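Local coordinates for protein enoyl-CoA hydratase (Mycobacterium tuberculosis, PDB 5KJP) that probably catalyses the reversible hydration of 2-enoyl-CoA thioesters in fatty acid metabolism, as a member of the crotonase superfamily, at residues Y160-A163 against M164-A167; L78-A82 against R83-V87. All blocks are in the same frame, centred on the assembly; numbering follows the deposited sequence.

Interaction 1 of 2, residues Y160-A163 against M164-A167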
loop_
_atom_site.group_PDB
_atom_site.type_symbol
_atom_site.label_atom_id
_atom_site.label_comp_id
_atom_site.label_asym_id
_atom_site.label_seq_id
_atom_site.Cartn_x
_atom_site.Cartn_y
_atom_site.Cartn_z
ATOM N N TYR A 160 4.899 -0.179 -3.755
ATOM C CA TYR A 160 5.160 -1.234 -4.725
ATOM C C TYR A 160 6.395 -0.990 -5.592
ATOM O O TYR A 160 7.234 -1.878 -5.755
ATOM C CB TYR A 160 3.918 -1.400 -5.606
ATOM C CG TYR A 160 4.055 -2.384 -6.750
ATOM C CD1 TYR A 160 4.586 -1.988 -7.972
ATOM C CD2 TYR A 160 3.627 -3.698 -6.616
ATOM C CE1 TYR A 160 4.708 -2.875 -9.024
ATOM C CE2 TYR A 160 3.735 -4.595 -7.676
ATOM C CZ TYR A 160 4.280 -4.175 -8.874
ATOM O OH TYR A 160 4.409 -5.047 -9.937
ATOM N N ALA A 161 6.511 0.212 -6.143
ATOM C CA ALA A 161 7.581 0.500 -7.091
ATOM C C ALA A 161 8.946 0.540 -6.414
ATOM O O ALA A 161 9.958 0.227 -7.042
ATOM C CB ALA A 161 7.315 1.817 -7.807
ATOM N N ILE A 162 8.974 0.951 -5.146
ATOM C CA ILE A 162 10.230 0.997 -4.409
ATOM C C ILE A 162 10.647 -0.429 -4.061
ATOM O O ILE A 162 11.830 -0.774 -4.120
ATOM C CB ILE A 162 10.136 1.852 -3.125
ATOM C CG1 ILE A 162 9.531 3.234 -3.425
ATOM C CG2 ILE A 162 11.515 1.984 -2.478
ATOM C CD1 ILE A 162 10.243 3.995 -4.533
ATOM N N ALA A 163 9.672 -1.264 -3.720
ATOM C CA ALA A 163 9.950 -2.677 -3.486
ATOM C C ALA A 163 10.507 -3.335 -4.757
ATOM O O ALA A 163 11.490 -4.069 -4.698
ATOM C CB ALA A 163 8.693 -3.392 -3.007
HETATM N N MSE A 164 9.878 -3.053 -5.897
HETATM C CA MSE A 164 10.372 -3.502 -7.204
HETATM C C MSE A 164 11.814 -3.049 -7.439
HETATM O O MSE A 164 12.678 -3.846 -7.829
HETATM C CB MSE A 164 9.470 -2.974 -8.333
HETATM C CG MSE A 164 9.867 -3.424 -9.748
HETATM SE SE MSE A 164 9.577 -5.345 -10.044
HETATM C CE MSE A 164 7.620 -5.312 -10.206
ATOM N N GLU A 165 12.074 -1.767 -7.197
ATOM C CA GLU A 165 13.402 -1.200 -7.421
ATOM C C GLU A 165 14.451 -1.915 -6.579
ATOM O O GLU A 165 15.510 -2.317 -7.081
ATOM C CB GLU A 165 13.414 0.294 -7.098
ATOM C CG GLU A 165 14.800 0.910 -7.126
ATOM C CD GLU A 165 14.832 2.322 -6.554
ATOM O OE1 GLU A 165 13.753 2.910 -6.308
ATOM O OE2 GLU A 165 15.948 2.840 -6.342
ATOM N N LEU A 166 14.151 -2.085 -5.296
ATOM C CA LEU A 166 15.084 -2.751 -4.395
ATOM C C LEU A 166 15.316 -4.201 -4.813
ATOM O O LEU A 166 16.441 -4.705 -4.753
ATOM C CB LEU A 166 14.566 -2.678 -2.959
ATOM C CG LEU A 166 14.556 -1.263 -2.378
ATOM C CD1 LEU A 166 13.778 -1.233 -1.060
ATOM C CD2 LEU A 166 15.987 -0.740 -2.183
ATOM N N ALA A 167 14.256 -4.865 -5.256
ATOM C CA ALA A 167 14.356 -6.265 -5.643
ATOM C C ALA A 167 15.164 -6.453 -6.938
ATOM O O ALA A 167 15.921 -7.422 -7.072
ATOM C CB ALA A 167 12.958 -6.871 -5.788
#

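Interaction 2 of 2, residues L78-A82 against R83-V87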
loop_
_atom_site.group_PDB
_atom_site.type_symbol
_atom_site.label_atom_id
_atom_site.label_comp_id
_atom_site.label_asym_id
_atom_site.label_seq_id
_atom_site.Cartn_x
_atom_site.Cartn_y
_atom_site.Cartn_z
ATOM N N LEU A 78 25.704 -18.846 3.652
ATOM C CA LEU A 78 25.973 -19.490 2.373
ATOM C C LEU A 78 26.905 -20.695 2.489
ATOM O O LEU A 78 26.775 -21.652 1.729
ATOM C CB LEU A 78 26.557 -18.472 1.400
ATOM C CG LEU A 78 25.600 -17.296 1.190
ATOM C CD1 LEU A 78 26.213 -16.280 0.276
ATOM C CD2 LEU A 78 24.266 -17.784 0.637
ATOM N N LYS A 79 27.845 -20.652 3.426
ATOM C CA LYS A 79 28.752 -21.788 3.607
ATOM C C LYS A 79 27.995 -22.984 4.165
ATOM O O LYS A 79 28.115 -24.099 3.655
ATOM C CB LYS A 79 29.917 -21.430 4.533
ATOM C CG LYS A 79 30.761 -20.262 4.066
ATOM C CD LYS A 79 31.910 -20.028 5.032
ATOM C CE LYS A 79 32.393 -18.593 4.977
ATOM N NZ LYS A 79 31.303 -17.638 5.327
ATOM N N ALA A 80 27.218 -22.737 5.217
ATOM C CA ALA A 80 26.394 -23.766 5.836
ATOM C C ALA A 80 25.462 -24.370 4.796
ATOM O O ALA A 80 25.323 -25.594 4.698
ATOM C CB ALA A 80 25.594 -23.183 7.004
ATOM N N PHE A 81 24.846 -23.497 4.005
ATOM C CA PHE A 81 23.974 -23.916 2.916
ATOM C C PHE A 81 24.703 -24.765 1.874
ATOM O O PHE A 81 24.240 -25.852 1.525
ATOM C CB PHE A 81 23.355 -22.703 2.232
ATOM C CG PHE A 81 22.328 -23.060 1.199
ATOM C CD1 PHE A 81 21.145 -23.681 1.570
ATOM C CD2 PHE A 81 22.554 -22.799 -0.143
ATOM C CE1 PHE A 81 20.198 -24.022 0.622
ATOM C CE2 PHE A 81 21.611 -23.138 -1.096
ATOM C CZ PHE A 81 20.432 -23.750 -0.714
ATOM N N ALA A 82 25.838 -24.268 1.382
ATOM C CA ALA A 82 26.629 -24.976 0.375
ATOM C C ALA A 82 26.982 -26.391 0.812
ATOM O O ALA A 82 27.070 -27.301 -0.009
ATOM C CB ALA A 82 27.903 -24.209 0.069
ATOM N N ARG A 83 27.225 -26.597 2.100
ATOM C CA ARG A 83 27.704 -27.909 2.527
ATOM C C ARG A 83 26.617 -28.785 3.152
ATOM O O ARG A 83 26.919 -29.785 3.806
ATOM C CB ARG A 83 28.872 -27.764 3.501
ATOM C CG ARG A 83 28.517 -27.181 4.847
ATOM C CD ARG A 83 29.427 -27.771 5.912
ATOM N NE ARG A 83 28.794 -27.733 7.221
ATOM C CZ ARG A 83 28.792 -28.743 8.079
ATOM N NH1 ARG A 83 29.405 -29.881 7.776
ATOM N NH2 ARG A 83 28.177 -28.608 9.245
ATOM N N GLY A 84 25.357 -28.416 2.941
ATOM C CA GLY A 84 24.260 -29.316 3.245
ATOM C C GLY A 84 23.637 -29.214 4.627
ATOM O O GLY A 84 23.054 -30.181 5.115
ATOM N N GLU A 85 23.750 -28.059 5.269
ATOM C CA GLU A 85 23.040 -27.864 6.528
ATOM C C GLU A 85 21.558 -27.680 6.226
ATOM O O GLU A 85 21.197 -27.083 5.211
ATOM C CB GLU A 85 23.591 -26.665 7.306
ATOM C CG GLU A 85 25.016 -26.847 7.811
ATOM C CD GLU A 85 25.342 -25.943 8.989
ATOM O OE1 GLU A 85 24.409 -25.323 9.547
ATOM O OE2 GLU A 85 26.533 -25.853 9.359
ATOM N N ASN A 86 20.693 -28.207 7.091
ATOM C CA ASN A 86 19.258 -28.039 6.898
ATOM C C ASN A 86 18.828 -26.674 7.406
ATOM O O ASN A 86 18.307 -26.545 8.515
ATOM C CB ASN A 86 18.469 -29.144 7.606
ATOM C CG ASN A 86 17.000 -29.151 7.215
ATOM O OD1 ASN A 86 16.625 -28.648 6.155
ATOM N ND2 ASN A 86 16.161 -29.720 8.071
ATOM N N VAL A 87 19.056 -25.655 6.586
ATOM C CA VAL A 87 18.808 -24.277 6.982
ATOM C C VAL A 87 17.370 -23.863 6.708
ATOM O O VAL A 87 16.690 -23.331 7.588
ATOM C CB VAL A 87 19.754 -23.304 6.256
ATOM C CG1 VAL A 87 19.593 -21.902 6.827
ATOM C CG2 VAL A 87 21.191 -23.771 6.389
#

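Interaction 1 of 2, residues Y160-A163 against M164-A167
Four consecutive backbone bonds tie Tyr160-Ala163 to Met164-Ala167. Met164 N donates to Tyr160 O at 2.9 Å with a nearly straight N-H...O angle of 167°, and Leu166 N reaches Ile162 O just as directly. Glu165 N to Ala161 O and Ala167 N to Ala163 O complete the i to i+4 series, somewhat more bent. Ala161 O has a second donor, Asn185 ND2 of the second subunit, and the same amide nitrogen also bonds Glu165 OE1, so one foreign side chain satisfies a backbone and a carboxylate oxygen together. With CG of Glu165 anti to its own nitrogen (chi1 172°) and the chain extended, the carboxylate runs beside Ile162, OE1 lying 4.1 Å from Ile162 CD1. Tyr160 and the selenomethionine Met164 lie alongside each other: Met164 CE sits obliquely by the ring, 3.8 Å from Tyr160 CZ and 3.2 Å from Tyr160 OH. That hydroxyl is hydrogen-bonded to Arg223 NH2 of the second subunit. Ile162 CG2 and, one turn on, Leu166 CD1 lie 4.2 Å apart. Regular i to i+4 alpha-helical bonding, with Ala161 O, Glu165 OE1 and Tyr160 OH bonded to a second subunit, characterises helix 160-169 as an interface helix of the trimeric crotonase assembly.

Interaction 2 of 2, residues L78-A82 against R83-V87
A Schellman motif ends helix 78-82, with Gly84 as its C-prime residue. Its two defining bonds run back into the last turn: Glu85 N to Ala80 O at 3.0 Å and Gly84 N to Phe81 O at 3.1 Å. The first is the 6-to-1 bond. In the second the amide stands above the carbonyl plane, 62° out of it, although the N-H itself points at the oxygen. Positive phi at Gly84 (92°) turns the chain back so that both bonds can form. Just before it, Arg83 N bonds Lys79 O at 3.1 Å and makes a weak second bond to Ala80 O, which thus receives two backbone donors.

Glu85 then folds back over Ala80. Its CG lies anti to the carbonyl carbon (chi1 -67°), a rotation that lays CD 3.4 Å from Ala80 CB. Within 83-87, in one of two conformers of Arg83, its NH2 forms a salt bridge with Glu85 OE2 at 3.2 Å, a pairing therefore tentative. OE2 lies near the guanidinium plane, while the donor comes to its anti side, tilted out of the carboxylate plane. The other carboxylate oxygen, OE1, accepts from Ala41 N at the start of helix 41-56. Val87 CG2 lies 4.5 Å from Ala80 CB, and Val87 O bonds Ser44 OG. The turn therefore rests against the beginning of helix 41-56 and leads straight into strand 88-89.

How the interactions relate
Interaction 2 comes first along the chain and interaction 1 follows in series; their centres are 29 Å apart and their nearest atoms about 15 Å, without touching. They share no helix or strand, though both belong to the same enoyl-CoA hydratase/isomerase family region. Both are local contacts within one continuous stretch, but at different stages: residues 160-167 make up most of helix 160-169, from its first residue, whereas 78-87 hold a helix and its end. Their surroundings differ too. The second subunit lies against 160-167, while no other chain of the assembly touches 78-87, which instead is fastened to helix 41-56 of its own chain. Thus one lies at a subunit interface of the three-chain assembly, and the other at a helix end packed within its own subunit.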